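Geranylgeranyl pyrophosphate synthase (Geoglobus acetivorans, PDB 5JFQ) catalyses magnesium-dependent addition of three isopentenyl diphosphate units to dimethylallyl diphosphate, making mainly geranylgeranyl pyrophosphate, with farnesyl pyrophosphate as a lesser product. Local coordinates at residues Ile133-Ala136 with Val137-Ala141; Asp161-Gly164 with Glu165-Leu169. All coordinates share one frame; numbering follows the deposited sequence.

Contact 1: residues Ile133-Ala136 with Val137-Ala141; sequences IVRA and VSKLA
I133 O accepts V137 N at 2.7 Å, and the same i to i+4 step recurs from V134 O to S138 N, R135 O to K139 N and A136 O to L140 N. These four consecutive bonds, with N-H...O angles between 157° and 165°, identify one unbroken alpha-helical run inside helix 130-159 of the all-helical prenyl synthase fold. The side chains sort by face. V137 and L140 rest on helix 105-123, while A136 and L140 meet helix 165-190, where R135 and K139 also touch V189. V134 and S138 face the second subunit, V134 packing on I133 and S138 on S124 of that subunit, which puts this turn at the dimer interface. V137 keeps CG2 beside its backbone N, and that branch comes to 3.4 Å from I133 O. R135 and K139, one turn apart, run side by side in the same direction. Their like-charged ends stay apart, R135 NH2 4.6 Å from K139 NZ, and a salt bridge from K139 NZ to E198 probably offsets the proximity. The lysine chain starts with CG anti to the carbonyl carbon (chi1 -69°) and runs extended to CE, which lies oblique to the guanidinium, 4.1 Å from R135 NE.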
ATOM      1  N   ILE B 133       0.003   2.085  19.894  1.00 45.89           N
ATOM      2  CA  ILE B 133      -0.104   1.420  18.602  1.00 47.97           C
ATOM      3  C   ILE B 133      -0.605   2.408  17.557  1.00 48.06           C
ATOM      4  O   ILE B 133      -0.112   2.441  16.420  1.00 45.26           O
ATOM      5  CB  ILE B 133      -1.011   0.184  18.710  1.00 52.46           C
ATOM      6  CG1 ILE B 133      -0.616  -0.685  19.910  1.00 50.58           C
ATOM      7  CG2 ILE B 133      -0.922  -0.638  17.450  1.00 44.64           C
ATOM      8  CD1 ILE B 133      -1.352  -2.008  19.948  1.00 45.59           C
ATOM      9  N   VAL B 134      -1.572   3.253  17.938  1.00 47.17           N
ATOM     10  CA  VAL B 134      -2.074   4.282  17.032  1.00 46.32           C
ATOM     11  C   VAL B 134      -0.939   5.184  16.575  1.00 45.13           C
ATOM     12  O   VAL B 134      -0.710   5.357  15.374  1.00 44.40           O
ATOM     13  CB  VAL B 134      -3.202   5.088  17.695  1.00 40.11           C
ATOM     14  CG1 VAL B 134      -3.581   6.257  16.799  1.00 36.12           C
ATOM     15  CG2 VAL B 134      -4.388   4.200  17.928  1.00 38.95           C
ATOM     16  N   ARG B 135      -0.190   5.743  17.526  1.00 44.17           N
ATOM     17  CA  ARG B 135       0.971   6.549  17.165  1.00 45.93           C
ATOM     18  C   ARG B 135       1.959   5.772  16.296  1.00 45.48           C
ATOM     19  O   ARG B 135       2.544   6.339  15.370  1.00 47.06           O
ATOM     20  CB  ARG B 135       1.654   7.075  18.417  1.00 48.13           C
ATOM     21  CG  ARG B 135       0.943   8.271  19.030  1.00 52.31           C
ATOM     22  CD  ARG B 135       1.501   8.596  20.412  1.00 51.66           C
ATOM     23  NE  ARG B 135       2.944   8.841  20.406  1.00 52.25           N
ATOM     24  CZ  ARG B 135       3.806   8.253  21.236  1.00 57.16           C
ATOM     25  NH1 ARG B 135       3.379   7.381  22.153  1.00 54.06           N
ATOM     26  NH2 ARG B 135       5.096   8.556  21.167  1.00 52.70           N
ATOM     27  N   ALA B 136       2.154   4.480  16.568  1.00 45.88           N
ATOM     28  CA  ALA B 136       3.070   3.685  15.758  1.00 43.33           C
ATOM     29  C   ALA B 136       2.536   3.507  14.349  1.00 48.42           C
ATOM     30  O   ALA B 136       3.301   3.553  13.378  1.00 49.23           O
ATOM     31  CB  ALA B 136       3.318   2.319  16.395  1.00 42.90           C
ATOM     32  N   VAL B 137       1.230   3.294  14.213  1.00 47.17           N
ATOM     33  CA  VAL B 137       0.660   3.190  12.876  1.00 45.70           C
ATOM     34  C   VAL B 137       0.813   4.514  12.130  1.00 45.42           C
ATOM     35  O   VAL B 137       1.200   4.543  10.954  1.00 46.88           O
ATOM     36  CB  VAL B 137      -0.808   2.735  12.971  1.00 44.63           C
ATOM     37  CG1 VAL B 137      -1.539   2.982  11.661  1.00 40.36           C
ATOM     38  CG2 VAL B 137      -0.871   1.273  13.368  1.00 42.20           C
ATOM     39  N   SER B 138       0.561   5.629  12.819  1.00 42.93           N
ATOM     40  CA  SER B 138       0.662   6.944  12.200  1.00 44.08           C
ATOM     41  C   SER B 138       2.084   7.240  11.727  1.00 50.01           C
ATOM     42  O   SER B 138       2.292   7.766  10.616  1.00 47.48           O
ATOM     43  CB  SER B 138       0.210   8.011  13.192  1.00 42.92           C
ATOM     44  OG  SER B 138       0.467   9.304  12.681  1.00 46.69           O
ATOM     45  N   LYS B 139       3.073   6.909  12.564  1.00 45.64           N
ATOM     46  CA  LYS B 139       4.463   7.186  12.231  1.00 44.25           C
ATOM     47  C   LYS B 139       4.961   6.287  11.100  1.00 45.64           C
ATOM     48  O   LYS B 139       5.632   6.760  10.175  1.00 46.47           O
ATOM     49  CB  LYS B 139       5.305   7.049  13.493  1.00 43.91           C
ATOM     50  CG  LYS B 139       5.019   8.183  14.510  1.00 46.17           C
ATOM     51  CD  LYS B 139       5.523   7.843  15.916  1.00 45.10           C
ATOM     52  CE  LYS B 139       5.130   8.901  16.952  1.00 46.67           C
ATOM     53  NZ  LYS B 139       5.932  10.162  16.928  1.00 49.96           N
ATOM     54  N   LEU B 140       4.614   4.999  11.143  1.00 44.06           N
ATOM     55  CA  LEU B 140       4.995   4.079  10.084  1.00 44.93           C
ATOM     56  C   LEU B 140       4.316   4.412   8.769  1.00 49.32           C
ATOM     57  O   LEU B 140       4.884   4.179   7.699  1.00 45.28           O
ATOM     58  CB  LEU B 140       4.661   2.653  10.494  1.00 41.17           C
ATOM     59  CG  LEU B 140       4.906   1.606   9.411  1.00 43.79           C
ATOM     60  CD1 LEU B 140       6.374   1.558   8.992  1.00 46.30           C
ATOM     61  CD2 LEU B 140       4.449   0.256   9.890  1.00 46.24           C
ATOM     62  N   ALA B 141       3.104   4.945   8.817  1.00 50.69           N
ATOM     63  CA  ALA B 141       2.437   5.295   7.573  1.00 48.42           C
ATOM     64  C   ALA B 141       3.059   6.544   6.956  1.00 45.99           C
ATOM     65  O   ALA B 141       3.159   6.651   5.729  1.00 48.65           O
ATOM     66  CB  ALA B 141       0.935   5.482   7.820  1.00 47.84           C
TER

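Contact 2: residues Asp161-Gly164 with Glu165-Leu169; sequences DSVG and ESEYL
V163 meets E167 across the start of helix 165-190: its CB points toward the helical turn and lies 3.9 Å from E167 OE1, with CG1 at 4.0 Å from the same oxygen. The two side chains lie at a slant to each other, aliphatic carbon against carboxylate, and both touch F157 of helix 130-159, while V163 also packs on I245. Next comes G164, at the N-cap. Its carbonyl supplies the first i to i+4 bond of the helix, G164 O accepting Y168 N at 3.0 Å with an N-H...O angle of 168°. E167 occupies the third position after this cap. Its CG stands anti to the carbonyl carbon (chi1 -36°), which swings the otherwise extended chain back along G164 and leaves E167 OE2 3.6 Å from G164 N, a near approach and not a hydrogen bond. The other oxygen, OE1, forms a salt bridge with R160. An alanine here removes the carboxylate, which would probably leave R160 without its salt-bridge mate and open a gap beside V163. Y168 places CB 3.4 Å from G164 O, but CG lies anti to its backbone N (chi1 162°) and carries the ring away from the cap, to L242 and I245 of helix 242-249. E165 likewise extends outward, its carboxylate making a weak hydrogen bond with Y282. Two acidic side chains in the first turn would be expected to interact favourably with the helix dipole. The whole is a helix N-terminus with glycine at the N-cap position, entered from an extended loop, and its Y168 side chain comes within about 4 Å of that of Q213, which by analogy with relatives probably binds dimethylallyl diphosphate.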
ATOM      1  N   ASP B 161      20.113  16.540 -14.955  1.00 69.56           N
ATOM      2  CA  ASP B 161      21.508  16.621 -15.380  1.00 76.46           C
ATOM      3  C   ASP B 161      22.439  16.642 -14.174  1.00 75.60           C
ATOM      4  O   ASP B 161      23.477  15.969 -14.172  1.00 74.09           O
ATOM      5  CB  ASP B 161      21.744  17.856 -16.256  1.00 73.61           C
ATOM      6  CG  ASP B 161      20.738  17.976 -17.388  1.00 72.01           C
ATOM      7  OD1 ASP B 161      20.013  18.994 -17.432  1.00 72.30           O
ATOM      8  OD2 ASP B 161      20.672  17.056 -18.234  1.00 75.64           O
ATOM      9  N   SER B 162      22.075  17.387 -13.136  1.00 73.15           N
ATOM     10  CA  SER B 162      22.877  17.417 -11.926  1.00 73.90           C
ATOM     11  C   SER B 162      21.977  17.611 -10.718  1.00 72.27           C
ATOM     12  O   SER B 162      21.038  18.414 -10.742  1.00 66.86           O
ATOM     13  CB  SER B 162      23.909  18.536 -11.977  1.00 75.94           C
ATOM     14  OG  SER B 162      23.242  19.773 -12.152  1.00 82.39           O
ATOM     15  N   VAL B 163      22.285  16.885  -9.658  1.00 71.25           N
ATOM     16  CA  VAL B 163      21.617  17.053  -8.382  1.00 73.24           C
ATOM     17  C   VAL B 163      22.678  17.365  -7.335  1.00 68.87           C
ATOM     18  O   VAL B 163      23.788  16.817  -7.368  1.00 61.61           O
ATOM     19  CB  VAL B 163      20.770  15.810  -8.009  1.00 74.20           C
ATOM     20  CG1 VAL B 163      19.695  15.583  -9.058  1.00 69.66           C
ATOM     21  CG2 VAL B 163      21.623  14.563  -7.895  1.00 71.46           C
ATOM     22  N   GLY B 164      22.343  18.284  -6.432  1.00 66.84           N
ATOM     23  CA  GLY B 164      23.241  18.611  -5.350  1.00 72.77           C
ATOM     24  C   GLY B 164      23.263  17.551  -4.264  1.00 74.13           C
ATOM     25  O   GLY B 164      22.357  16.720  -4.147  1.00 76.41           O
ATOM     26  N   GLU B 165      24.331  17.590  -3.462  1.00 69.59           N
ATOM     27  CA  GLU B 165      24.460  16.667  -2.336  1.00 77.74           C
ATOM     28  C   GLU B 165      23.240  16.743  -1.419  1.00 73.19           C
ATOM     29  O   GLU B 165      22.725  15.711  -0.972  1.00 66.83           O
ATOM     30  CB  GLU B 165      25.748  16.969  -1.561  1.00 73.12           C
ATOM     31  CG  GLU B 165      26.001  16.053  -0.369  1.00 80.21           C
ATOM     32  CD  GLU B 165      27.396  16.211   0.230  1.00 86.00           C
ATOM     33  OE1 GLU B 165      27.543  16.861   1.294  1.00 87.89           O
ATOM     34  OE2 GLU B 165      28.350  15.674  -0.371  1.00 89.21           O
ATOM     35  N   SER B 166      22.748  17.956  -1.161  1.00 74.39           N
ATOM     36  CA  SER B 166      21.604  18.137  -0.274  1.00 74.91           C
ATOM     37  C   SER B 166      20.385  17.364  -0.772  1.00 74.25           C
ATOM     38  O   SER B 166      19.908  16.445  -0.095  1.00 69.13           O
ATOM     39  CB  SER B 166      21.295  19.627  -0.132  1.00 79.45           C
ATOM     40  OG  SER B 166      22.447  20.332   0.300  1.00 83.48           O
ATOM     41  N   GLU B 167      19.872  17.722  -1.960  1.00 72.64           N
ATOM     42  CA  GLU B 167      18.750  16.987  -2.543  1.00 68.47           C
ATOM     43  C   GLU B 167      18.998  15.491  -2.483  1.00 70.14           C
ATOM     44  O   GLU B 167      18.129  14.723  -2.047  1.00 71.69           O
ATOM     45  CB  GLU B 167      18.509  17.385  -4.000  1.00 68.68           C
ATOM     46  CG  GLU B 167      18.738  18.820  -4.357  1.00 76.47           C
ATOM     47  CD  GLU B 167      18.616  19.024  -5.846  1.00 78.75           C
ATOM     48  OE1 GLU B 167      18.004  18.143  -6.494  1.00 78.73           O
ATOM     49  OE2 GLU B 167      19.144  20.038  -6.363  1.00 75.50           O
ATOM     50  N   TYR B 168      20.187  15.059  -2.916  1.00 66.85           N
ATOM     51  CA  TYR B 168      20.488  13.633  -2.912  1.00 66.51           C
ATOM     52  C   TYR B 168      20.407  13.061  -1.503  1.00 65.92           C
ATOM     53  O   TYR B 168      19.919  11.944  -1.306  1.00 61.45           O
ATOM     54  CB  TYR B 168      21.877  13.381  -3.497  1.00 57.21           C
ATOM     55  CG  TYR B 168      22.442  12.026  -3.144  1.00 61.27           C
ATOM     56  CD1 TYR B 168      23.195  11.839  -1.985  1.00 63.92           C
ATOM     57  CD2 TYR B 168      22.212  10.926  -3.957  1.00 62.61           C
ATOM     58  CE1 TYR B 168      23.701  10.595  -1.647  1.00 60.03           C
ATOM     59  CE2 TYR B 168      22.721   9.680  -3.627  1.00 63.32           C
ATOM     60  CZ  TYR B 168      23.463   9.524  -2.472  1.00 63.16           C
ATOM     61  OH  TYR B 168      23.972   8.292  -2.136  1.00 73.07           O
ATOM     62  N   LEU B 169      20.893  13.808  -0.511  1.00 64.23           N
ATOM     63  CA  LEU B 169      20.927  13.275   0.842  1.00 65.71           C
ATOM     64  C   LEU B 169      19.563  13.345   1.505  1.00 65.97           C
ATOM     65  O   LEU B 169      19.264  12.530   2.387  1.00 62.25           O
ATOM     66  CB  LEU B 169      21.976  14.005   1.682  1.00 67.09           C
ATOM     67  CG  LEU B 169      23.426  13.548   1.486  1.00 67.78           C
ATOM     68  CD1 LEU B 169      24.341  14.340   2.383  1.00 71.04           C
ATOM     69  CD2 LEU B 169      23.593  12.054   1.738  1.00 65.48           C
TER

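Contact 1 comes first along the chain, near the start of helix 130-159, and contact 2 follows once that helix has ended, at the loop leading into helix 165-190. The centres are 30 Å apart and the nearest atoms about 17 Å, so the two do not touch. The two successive helices nevertheless pack together: R135, A136, K139 and L140 of contact 1 lie on the later part of helix 165-190, whose first turn belongs to contact 2. Contact 1 faces the second subunit, whereas no other chain of the assembly touches contact 2. Y168 of contact 2 lies close to Q213, a probable dimethylallyl diphosphate-binding residue; L140 of contact 1 is about 9 Å, side chain to side chain, from H77 and R48, which probably bind isopentenyl diphosphate.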